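Local coordinates for protein polyketide synthase PksL (Bacillus subtilis, PDB 5E1V) that probably catalyses the dehydration of beta-hydroxyacyl intermediates, as a dehydratase domain of the trans-AT polyketide synthase assembly line linked to bacillaene, at residues 59-64 and 104-109; 30-35 and 215-220; 73-78 and 87-92; 36-41 and 52-57. All coordinates share one frame; numbering follows the deposited sequence.

Contact 1: 59-64 and 104-109; sequences IYQPLT and KLYMKA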
# COMPACT_ATOMS: atom_id res chain seq x y z
N ILE A 59 7.77 3.10 8.37
CA ILE A 59 7.52 1.81 9.03
C ILE A 59 8.73 1.37 9.81
O ILE A 59 9.80 1.20 9.25
CB ILE A 59 7.00 0.78 8.05
CG1 ILE A 59 5.72 1.34 7.38
CG2 ILE A 59 6.73 -0.59 8.69
CD1 ILE A 59 5.24 0.37 6.31
N TYR A 60 8.52 1.18 11.10
CA TYR A 60 9.57 0.81 12.08
C TYR A 60 9.68 -0.69 12.20
O TYR A 60 10.77 -1.20 12.32
CB TYR A 60 9.33 1.48 13.44
CG TYR A 60 9.58 2.91 13.27
CD1 TYR A 60 10.88 3.41 13.41
CD2 TYR A 60 8.60 3.75 12.77
CE1 TYR A 60 11.15 4.70 13.13
CE2 TYR A 60 8.85 5.04 12.53
CZ TYR A 60 10.14 5.50 12.68
OH TYR A 60 10.38 6.80 12.37
N GLN A 61 8.56 -1.41 12.08
CA GLN A 61 8.54 -2.83 12.11
C GLN A 61 7.24 -3.36 11.53
O GLN A 61 6.28 -2.68 11.57
CB GLN A 61 8.73 -3.38 13.55
CG GLN A 61 7.67 -3.02 14.55
CD GLN A 61 8.13 -3.14 15.99
OE1 GLN A 61 8.38 -4.24 16.48
NE2 GLN A 61 8.20 -2.03 16.68
N PRO A 62 7.24 -4.62 11.06
CA PRO A 62 6.00 -5.25 10.57
C PRO A 62 5.00 -5.51 11.64
O PRO A 62 5.36 -5.82 12.80
CB PRO A 62 6.49 -6.52 9.86
CG PRO A 62 7.94 -6.29 9.62
CD PRO A 62 8.41 -5.48 10.78
N LEU A 63 3.73 -5.34 11.28
CA LEU A 63 2.63 -5.56 12.19
C LEU A 63 2.18 -7.00 11.94
O LEU A 63 1.59 -7.32 10.93
CB LEU A 63 1.52 -4.58 11.93
CG LEU A 63 0.49 -4.60 13.08
CD1 LEU A 63 -0.04 -3.25 13.27
CD2 LEU A 63 -0.56 -5.69 12.91
N THR A 64 2.53 -7.87 12.88
CA THR A 64 2.37 -9.29 12.67
C THR A 64 1.41 -9.81 13.72
O THR A 64 1.34 -9.27 14.80
CB THR A 64 3.69 -10.08 12.82
OG1 THR A 64 4.12 -10.05 14.18
CG2 THR A 64 4.78 -9.50 11.96
N LYS A 104 4.71 -1.05 21.30
CA LYS A 104 5.68 -0.99 20.21
C LYS A 104 5.25 0.02 19.15
O LYS A 104 4.03 0.12 18.81
CB LYS A 104 5.77 -2.34 19.50
CG LYS A 104 6.34 -3.45 20.32
CD LYS A 104 6.44 -4.72 19.47
CE LYS A 104 6.70 -5.95 20.33
NZ LYS A 104 7.36 -7.02 19.50
N LEU A 105 6.26 0.78 18.70
CA LEU A 105 6.09 1.69 17.56
C LEU A 105 6.08 0.96 16.21
O LEU A 105 7.01 0.21 15.78
CB LEU A 105 7.13 2.83 17.57
CG LEU A 105 6.92 3.89 16.48
CD1 LEU A 105 5.73 4.77 16.72
CD2 LEU A 105 8.17 4.72 16.27
N TYR A 106 4.96 1.13 15.49
CA TYR A 106 4.87 0.58 14.17
C TYR A 106 5.09 1.56 13.02
O TYR A 106 5.67 1.15 12.00
CB TYR A 106 3.49 -0.13 14.05
CG TYR A 106 3.43 -1.39 14.90
CD1 TYR A 106 3.97 -2.60 14.42
CD2 TYR A 106 2.78 -1.42 16.10
CE1 TYR A 106 3.90 -3.75 15.18
CE2 TYR A 106 2.69 -2.57 16.86
CZ TYR A 106 3.24 -3.72 16.37
OH TYR A 106 3.14 -4.91 17.08
N MET A 107 4.54 2.76 13.09
CA MET A 107 4.52 3.67 11.91
C MET A 107 4.45 5.10 12.48
O MET A 107 3.78 5.36 13.46
CB MET A 107 3.26 3.32 11.04
CG MET A 107 3.05 4.19 9.85
SD MET A 107 2.10 5.61 10.30
CE MET A 107 0.41 4.94 10.53
N LYS A 108 5.01 6.05 11.78
CA LYS A 108 4.71 7.46 11.98
C LYS A 108 4.62 8.11 10.59
O LYS A 108 5.13 7.58 9.63
CB LYS A 108 5.95 8.11 12.62
CG LYS A 108 6.18 7.75 14.06
CD LYS A 108 7.59 8.27 14.51
CE LYS A 108 7.43 9.67 15.03
NZ LYS A 108 8.76 10.30 15.31
N ALA A 109 4.00 9.28 10.51
CA ALA A 109 3.77 9.95 9.28
C ALA A 109 3.31 11.36 9.57
O ALA A 109 2.92 11.70 10.68
CB ALA A 109 2.67 9.20 8.48
O HOH W 1 3.30 -7.16 15.71
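L105 lays its CD2 methyl over one face of the Y60 ring, displaced toward the rim, in a CH-pi contact of 3.8 Å from CD2 to the ring centroid. M107 CA and the Y106 carbonyl lie at that ring's edge. The Y106 ring is turned the other way, into the bend of 59-64: L63 CD1 stands almost directly above the centre of the Y106 ring, 4.2 Å from its centroid, while the carbonyls of Q61 and P62 meet its edge, with P62 O 3.5 Å from Y106 CE1. Because Q61 CG sits between its backbone N and carbonyl carbon (chi1 62°), the extended amide swings back over the strand, and NE2 donates to L105 O at 2.7 Å, from above the carbonyl plane. One residue earlier, Y60 N donates to Y106 O at 3.0 Å and nearly straight (169°). I59 and M107 form an antiparallel non-hydrogen-bonded pair where 59-64 leaves strand 53-59 of the hotdog sheet; Y106 and M107 both face A89, a classic beta bulge. Tyrosine suits position 106: its ring fills a buried place beside L73, and its hydroxyl reaches T64 N through a water 2.6 Å from Y106 OH. Two direct bonds thus fix the loop, with aliphatic-aromatic packing between.

Contact 2: 30-35 and 215-220; sequences PGLAYI and YLPLFY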
# COMPACT_ATOMS: atom_id res chain seq x y z
N PRO A 30 -0.09 -5.83 5.43
CA PRO A 30 0.78 -5.18 4.43
C PRO A 30 1.01 -3.73 4.82
O PRO A 30 0.12 -2.99 5.24
CB PRO A 30 0.02 -5.33 3.09
CG PRO A 30 -1.02 -6.35 3.33
CD PRO A 30 -1.33 -6.31 4.81
N GLY A 31 2.27 -3.34 4.74
CA GLY A 31 2.62 -1.99 5.08
C GLY A 31 1.86 -1.00 4.21
O GLY A 31 1.67 0.09 4.63
N LEU A 32 1.50 -1.36 3.00
CA LEU A 32 0.79 -0.43 2.06
C LEU A 32 -0.70 -0.21 2.46
O LEU A 32 -1.35 0.67 1.96
CB LEU A 32 0.89 -0.91 0.63
CG LEU A 32 2.31 -0.71 0.04
CD1 LEU A 32 2.38 -1.46 -1.27
CD2 LEU A 32 2.54 0.78 -0.19
N ALA A 33 -1.15 -0.99 3.45
CA ALA A 33 -2.47 -0.85 4.02
C ALA A 33 -2.59 0.34 4.91
O ALA A 33 -3.68 0.78 5.23
CB ALA A 33 -2.85 -2.13 4.76
N TYR A 34 -1.46 0.93 5.34
CA TYR A 34 -1.53 2.15 6.19
C TYR A 34 -2.17 3.34 5.48
O TYR A 34 -2.61 4.32 6.16
CB TYR A 34 -0.10 2.51 6.71
CG TYR A 34 0.37 1.65 7.82
CD1 TYR A 34 -0.34 1.55 8.96
CD2 TYR A 34 1.55 0.93 7.71
CE1 TYR A 34 0.13 0.79 10.06
CE2 TYR A 34 2.05 0.17 8.75
CZ TYR A 34 1.39 0.13 9.95
OH TYR A 34 1.83 -0.65 10.97
N ILE A 35 -2.06 3.42 4.16
CA ILE A 35 -2.69 4.54 3.40
C ILE A 35 -4.22 4.60 3.64
O ILE A 35 -4.78 5.62 4.06
CB ILE A 35 -2.37 4.45 1.91
CG1 ILE A 35 -0.83 4.58 1.73
CG2 ILE A 35 -3.10 5.53 1.18
CD1 ILE A 35 -0.34 4.14 0.40
N TYR A 215 11.82 -7.64 -0.10
CA TYR A 215 11.98 -6.26 0.33
C TYR A 215 10.62 -5.78 0.88
O TYR A 215 9.68 -5.74 0.11
CB TYR A 215 12.35 -5.33 -0.83
CG TYR A 215 13.64 -5.65 -1.51
CD1 TYR A 215 14.78 -4.87 -1.28
CD2 TYR A 215 13.73 -6.74 -2.38
CE1 TYR A 215 16.00 -5.17 -1.89
CE2 TYR A 215 14.93 -7.05 -2.99
CZ TYR A 215 16.06 -6.26 -2.74
OH TYR A 215 17.26 -6.55 -3.36
N LEU A 216 10.56 -5.39 2.15
CA LEU A 216 9.29 -4.93 2.79
C LEU A 216 9.24 -3.42 2.83
O LEU A 216 10.30 -2.75 2.79
CB LEU A 216 9.21 -5.48 4.19
CG LEU A 216 9.04 -7.01 4.23
CD1 LEU A 216 8.94 -7.44 5.68
CD2 LEU A 216 7.87 -7.55 3.41
N PRO A 217 8.03 -2.87 2.89
CA PRO A 217 7.95 -1.43 2.99
C PRO A 217 8.66 -0.82 4.20
O PRO A 217 8.70 -1.40 5.30
CB PRO A 217 6.43 -1.18 3.06
CG PRO A 217 5.86 -2.24 2.16
CD PRO A 217 6.69 -3.46 2.57
N LEU A 218 9.26 0.32 3.91
CA LEU A 218 10.04 1.10 4.85
C LEU A 218 9.55 2.56 4.93
O LEU A 218 9.40 3.07 5.99
CB LEU A 218 11.50 1.12 4.43
CG LEU A 218 12.37 2.04 5.35
CD1 LEU A 218 12.50 1.52 6.78
CD2 LEU A 218 13.76 2.38 4.78
N PHE A 219 9.39 3.19 3.79
CA PHE A 219 9.13 4.64 3.67
C PHE A 219 8.37 5.06 2.40
O PHE A 219 8.69 4.60 1.29
CB PHE A 219 10.49 5.39 3.71
CG PHE A 219 10.39 6.90 3.68
CD1 PHE A 219 10.27 7.64 4.84
CD2 PHE A 219 10.63 7.58 2.50
CE1 PHE A 219 10.24 9.03 4.80
CE2 PHE A 219 10.61 8.96 2.45
CZ PHE A 219 10.37 9.71 3.59
N TYR A 220 7.43 6.03 2.58
CA TYR A 220 6.69 6.67 1.53
C TYR A 220 7.01 8.12 1.63
O TYR A 220 6.73 8.70 2.65
CB TYR A 220 5.10 6.53 1.62
CG TYR A 220 4.57 5.16 1.94
CD1 TYR A 220 5.31 4.05 1.61
CD2 TYR A 220 3.30 4.96 2.61
CE1 TYR A 220 4.91 2.77 1.93
CE2 TYR A 220 2.92 3.65 2.97
CZ TYR A 220 3.73 2.57 2.61
OH TYR A 220 3.50 1.21 2.87
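The Y220 ring meets 30-35 with its hydroxyl end: G31 O lies at the ring edge, near its plane, while L32 CD2 and I35 CG1 approach it obliquely. Y220 OH donates to G31 O at 2.8 Å, coming from well above the carbonyl plane (72° out of it), and Y34 N gives the same oxygen a weak bond of 3.3 Å. L32 CD2 packs tightly, 3.5 Å from Y220 CZ, and I35 CG1 is 4.1 Å from Y220 CE2. With CG anti to its carbonyl carbon (chi1 -46°), Y220 sends its ring toward the turn that leads into helix 34-44. The P217 ring, puckered rather than flat, turns CG to G31 CA and L32 CG, 4.4 Å from each; glycine, having no side chain, lets the proline come close. Tyrosine suits this buried place because its ring gives apolar surface while its hydroxyl satisfies a carbonyl. P30, which touches D194 of helix 190-203, ends a sequence consistent with the HxxxGxxxxP motif of dehydratase domains. Y220 is bonded through its backbone to L57, and L32 also touches I193 and L266, so the turn is wedged between helix 190-203 and strands 215-225 and 262-273.

Contact 3: 73-78 and 87-92; sequences LNIQCA and ITAKGI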
# COMPACT_ATOMS: atom_id res chain seq x y z
N LEU A 73 -4.00 -1.38 18.11
CA LEU A 73 -3.20 -0.33 17.50
C LEU A 73 -3.86 1.03 17.73
O LEU A 73 -4.97 1.29 17.27
CB LEU A 73 -2.97 -0.61 15.99
CG LEU A 73 -1.95 0.25 15.20
CD1 LEU A 73 -0.53 -0.01 15.64
CD2 LEU A 73 -1.99 0.04 13.67
N ASN A 74 -3.15 1.88 18.45
CA ASN A 74 -3.61 3.20 18.78
C ASN A 74 -2.99 4.13 17.78
O ASN A 74 -1.75 4.16 17.68
CB ASN A 74 -3.17 3.49 20.21
CG ASN A 74 -4.24 3.15 21.21
OD1 ASN A 74 -5.31 2.66 20.85
ND2 ASN A 74 -3.98 3.47 22.46
N ILE A 75 -3.84 4.79 16.97
CA ILE A 75 -3.37 5.80 16.00
C ILE A 75 -3.72 7.19 16.54
O ILE A 75 -4.88 7.47 16.75
CB ILE A 75 -3.89 5.55 14.59
CG1 ILE A 75 -3.49 4.15 14.16
CG2 ILE A 75 -3.30 6.49 13.56
CD1 ILE A 75 -4.38 3.62 13.12
N GLN A 76 -2.69 8.00 16.84
CA GLN A 76 -2.95 9.40 17.25
C GLN A 76 -2.43 10.37 16.16
O GLN A 76 -1.27 10.21 15.68
CB GLN A 76 -2.25 9.70 18.54
CG GLN A 76 -2.61 8.74 19.65
CD GLN A 76 -2.21 9.29 21.01
OE1 GLN A 76 -2.03 10.50 21.19
NE2 GLN A 76 -2.09 8.40 21.97
N CYS A 77 -3.27 11.34 15.81
CA CYS A 77 -2.98 12.38 14.83
C CYS A 77 -3.09 13.68 15.64
O CYS A 77 -4.11 13.95 16.26
CB CYS A 77 -3.97 12.36 13.69
SG CYS A 77 -4.34 10.65 13.21
N ALA A 78 -2.00 14.39 15.70
CA ALA A 78 -1.91 15.58 16.53
C ALA A 78 -1.55 16.74 15.64
O ALA A 78 -0.56 16.65 14.92
CB ALA A 78 -0.84 15.39 17.59
N ILE A 87 1.32 11.88 12.89
CA ILE A 87 0.61 10.61 13.14
C ILE A 87 1.60 9.62 13.75
O ILE A 87 2.70 9.45 13.29
CB ILE A 87 0.12 10.05 11.77
CG1 ILE A 87 -0.84 11.01 11.06
CG2 ILE A 87 -0.61 8.72 11.94
CD1 ILE A 87 -0.82 10.77 9.58
N THR A 88 1.18 8.91 14.78
CA THR A 88 2.00 7.82 15.31
C THR A 88 1.08 6.58 15.56
O THR A 88 -0.10 6.74 15.94
CB THR A 88 2.58 8.27 16.67
OG1 THR A 88 1.44 8.49 17.51
CG2 THR A 88 3.33 9.55 16.58
N ALA A 89 1.55 5.37 15.25
CA ALA A 89 0.72 4.24 15.47
C ALA A 89 1.53 3.28 16.36
O ALA A 89 2.58 2.82 15.98
CB ALA A 89 0.33 3.57 14.21
N LYS A 90 1.04 3.07 17.54
CA LYS A 90 1.75 2.22 18.49
C LYS A 90 0.76 1.17 18.99
O LYS A 90 -0.41 1.47 19.24
CB LYS A 90 2.31 3.08 19.62
CG LYS A 90 1.37 4.14 20.08
CD LYS A 90 2.02 5.04 21.15
CE LYS A 90 2.84 6.15 20.56
NZ LYS A 90 2.15 7.44 20.80
N GLY A 91 1.23 -0.05 19.14
CA GLY A 91 0.38 -1.11 19.48
C GLY A 91 0.87 -2.00 20.63
O GLY A 91 2.06 -2.13 20.92
N ILE A 92 -0.09 -2.60 21.26
CA ILE A 92 0.10 -3.59 22.32
C ILE A 92 -0.53 -4.92 21.93
O ILE A 92 -1.68 -4.97 21.57
CB ILE A 92 -0.64 -3.08 23.59
CG1 ILE A 92 -0.11 -1.70 23.97
CG2 ILE A 92 -0.51 -4.12 24.69
CD1 ILE A 92 -0.87 -0.90 25.04
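Strands 73-78 and 87-92 form the paired arms of an antiparallel beta hairpin, their axes 4.5 Å apart at closest approach and their directions 160° apart. N74 with K90 and Q76 with T88 are the hydrogen-bonded pairs, each joined by two backbone bonds: N74 N reaches K90 O at 2.9 Å, and T88 N reaches Q76 O at 2.9 Å. L73 with G91, I75 with A89 and C77 with I87 are the non-hydrogen-bonded pairs between and beyond them. Their side chains make the apolar face, part of the sheet that wraps helix 34-44 in this hotdog fold. A89 is small enough to receive two neighbours on its methyl: L73 CD1 and I75 CG1 each come to 3.9 Å from A89 CB. L73 gets there because CG is anti to its backbone N (chi1 -170°), which carries the branch across to the other strand; the bare backbone of G91 makes room for it. I75 and I87 run alongside one another in the same direction, CG2 to CG2 3.9 Å, and such beta-branched residues suit a strand facing a helix. N74, Q76, T88 and K90 occupy the more polar opposite face, where N74 OD1 takes a hydrogen bond from Q8 of the adjoining strand and Q76 CB rests 4.0 Å from T88 OG1. At the far end of the apolar row, C77 SG touches I87 CG1 at 4.1 Å.

Contact 4: 36-41 and 52-57; sequences DIIYQI and LQLRNL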
# COMPACT_ATOMS: atom_id res chain seq x y z
N ASP A 36 -4.84 3.41 3.45
CA ASP A 36 -6.28 3.28 3.74
C ASP A 36 -6.61 3.58 5.18
O ASP A 36 -7.51 4.42 5.44
CB ASP A 36 -6.87 1.98 3.25
CG ASP A 36 -8.38 2.03 3.30
OD1 ASP A 36 -8.95 2.68 2.40
OD2 ASP A 36 -8.92 1.51 4.29
N ILE A 37 -5.87 2.97 6.12
CA ILE A 37 -6.04 3.20 7.53
C ILE A 37 -6.09 4.72 7.85
O ILE A 37 -7.07 5.23 8.44
CB ILE A 37 -5.01 2.42 8.37
CG1 ILE A 37 -5.34 0.92 8.36
CG2 ILE A 37 -4.92 2.99 9.77
CD1 ILE A 37 -4.18 0.04 8.64
N ILE A 38 -5.06 5.44 7.41
CA ILE A 38 -4.93 6.82 7.77
C ILE A 38 -6.01 7.72 7.13
O ILE A 38 -6.64 8.48 7.85
CB ILE A 38 -3.53 7.35 7.46
CG1 ILE A 38 -2.51 6.62 8.31
CG2 ILE A 38 -3.45 8.85 7.87
CD1 ILE A 38 -1.11 6.84 7.79
N TYR A 39 -6.34 7.49 5.85
CA TYR A 39 -7.31 8.33 5.15
C TYR A 39 -8.71 8.05 5.72
O TYR A 39 -9.53 9.00 5.77
CB TYR A 39 -7.26 8.11 3.64
CG TYR A 39 -6.23 8.96 2.91
CD1 TYR A 39 -4.93 8.54 2.72
CD2 TYR A 39 -6.55 10.25 2.49
CE1 TYR A 39 -3.98 9.37 2.15
CE2 TYR A 39 -5.61 11.02 1.87
CZ TYR A 39 -4.31 10.56 1.71
OH TYR A 39 -3.38 11.35 1.06
N GLN A 40 -8.97 6.80 6.15
CA GLN A 40 -10.28 6.51 6.85
C GLN A 40 -10.50 7.37 8.07
O GLN A 40 -11.62 7.80 8.31
CB GLN A 40 -10.45 5.04 7.24
CG GLN A 40 -10.48 4.16 6.02
CD GLN A 40 -11.83 3.76 5.51
OE1 GLN A 40 -12.88 4.22 5.98
NE2 GLN A 40 -11.81 2.74 4.63
N ILE A 41 -9.45 7.51 8.89
CA ILE A 41 -9.47 8.26 10.09
C ILE A 41 -9.82 9.75 9.80
O ILE A 41 -10.69 10.36 10.44
CB ILE A 41 -8.13 8.14 10.82
CG1 ILE A 41 -8.02 6.71 11.40
CG2 ILE A 41 -8.05 9.11 11.98
CD1 ILE A 41 -6.62 6.38 11.73
N LEU A 52 -5.85 16.48 1.35
CA LEU A 52 -4.79 16.02 2.20
C LEU A 52 -3.62 15.59 1.30
O LEU A 52 -3.78 15.39 0.05
CB LEU A 52 -5.29 14.84 3.00
CG LEU A 52 -6.60 15.03 3.73
CD1 LEU A 52 -7.08 13.76 4.42
CD2 LEU A 52 -6.41 16.16 4.71
N GLN A 53 -2.43 15.64 1.88
CA GLN A 53 -1.27 14.94 1.35
C GLN A 53 -0.61 14.23 2.51
O GLN A 53 -0.23 14.88 3.46
CB GLN A 53 -0.22 15.88 0.72
CG GLN A 53 0.99 15.10 0.24
CD GLN A 53 2.16 16.03 -0.15
OE1 GLN A 53 2.18 17.19 0.21
NE2 GLN A 53 3.15 15.48 -0.82
N LEU A 54 -0.43 12.92 2.39
CA LEU A 54 0.25 12.09 3.37
C LEU A 54 1.75 12.23 3.01
O LEU A 54 2.12 12.17 1.83
CB LEU A 54 -0.19 10.65 3.18
CG LEU A 54 0.42 9.65 4.23
CD1 LEU A 54 0.03 9.90 5.67
CD2 LEU A 54 -0.05 8.25 3.81
N ARG A 55 2.54 12.50 4.02
CA ARG A 55 3.98 12.61 3.80
C ARG A 55 4.85 11.91 4.80
O ARG A 55 4.50 11.84 5.96
CB ARG A 55 4.43 14.10 3.78
CG ARG A 55 3.82 14.98 2.70
CD ARG A 55 4.33 16.41 2.86
NE ARG A 55 5.61 16.62 2.21
CZ ARG A 55 6.22 17.81 2.12
NH1 ARG A 55 5.67 18.90 2.67
NH2 ARG A 55 7.38 17.91 1.47
N ASN A 56 6.00 11.43 4.32
CA ASN A 56 7.10 10.91 5.13
C ASN A 56 6.63 9.86 6.09
O ASN A 56 6.79 10.02 7.28
CB ASN A 56 7.77 12.08 5.88
CG ASN A 56 8.37 13.10 4.91
OD1 ASN A 56 8.62 12.81 3.68
ND2 ASN A 56 8.50 14.31 5.38
N LEU A 57 5.90 8.87 5.57
CA LEU A 57 5.50 7.71 6.36
C LEU A 57 6.65 6.78 6.53
O LEU A 57 7.28 6.38 5.56
CB LEU A 57 4.32 6.93 5.66
CG LEU A 57 3.67 5.91 6.56
CD1 LEU A 57 2.13 5.73 6.51
CD2 LEU A 57 4.34 4.52 6.26
O HOH W 2 -4.52 13.26 -1.12
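Helix 34-44 is the sausage of a hotdog fold, and here its 36-41 turn packs against strand 53-57 of the sheet curled round it. The short axes stay 10.6 Å apart at closest approach, with their directions 133° apart, a spacing filled by large apolar side chains. I38 points toward the strand and ends in a methyl shared by two leucines: CD1 lies 3.7 Å from L57 CD1 and 3.9 Å from L54 CD1. I38 and L57 pass each other head to tail, whereas I38 crosses L54 at about a right angle, so one slender tip serves both. L54 reaches it with CG anti to the backbone N (chi1 -177°). Isoleucine and leucine suit this interior because their branches interlock without needing polar partners, and M107 and M111 of strand 104-112 also touch I38. Y39, the next residue, packs against L52 and L54. L52 runs along the Y39 side chain the opposite way, with CB 4.0 Å from Y39 CE2, while L54 CB approaches CE1 obliquely at 4.1 Å; F188 stacks against the ring edge-to-face. D36 and Q40, away from the strand, bond to one another. Tyrosine adds a polar end to this apolar surface: just before the strand, a water lies 3.1 Å from Y39 OH and appears to bridge to L52 O, though that short link is doubtful.

Contacts 1, 3 and 4 belong to one hotdog, and contact 2 probably joins it to the second, as expected of a double-hotdog dehydratase. Strand 104-109 is the seam between contacts 1 and 3, whose centres are 9 Å apart; A109 O and I87 N, 2.7 Å apart, probably bond. Helix 34-44 connects contact 2 to contact 4, and I38 CG2 meets I87 CD1 of contact 3 at 3.7 Å. Strand 53-59 probably bonds to strand 215-225 at both I59 N to L218 O (2.9 Å) and Y220 N to L57 O (3.0 Å). In this family the active site lies between the hotdogs, so contact 2 is probably nearest to it; contact 3, centred 16 Å from contact 2, lies farther out.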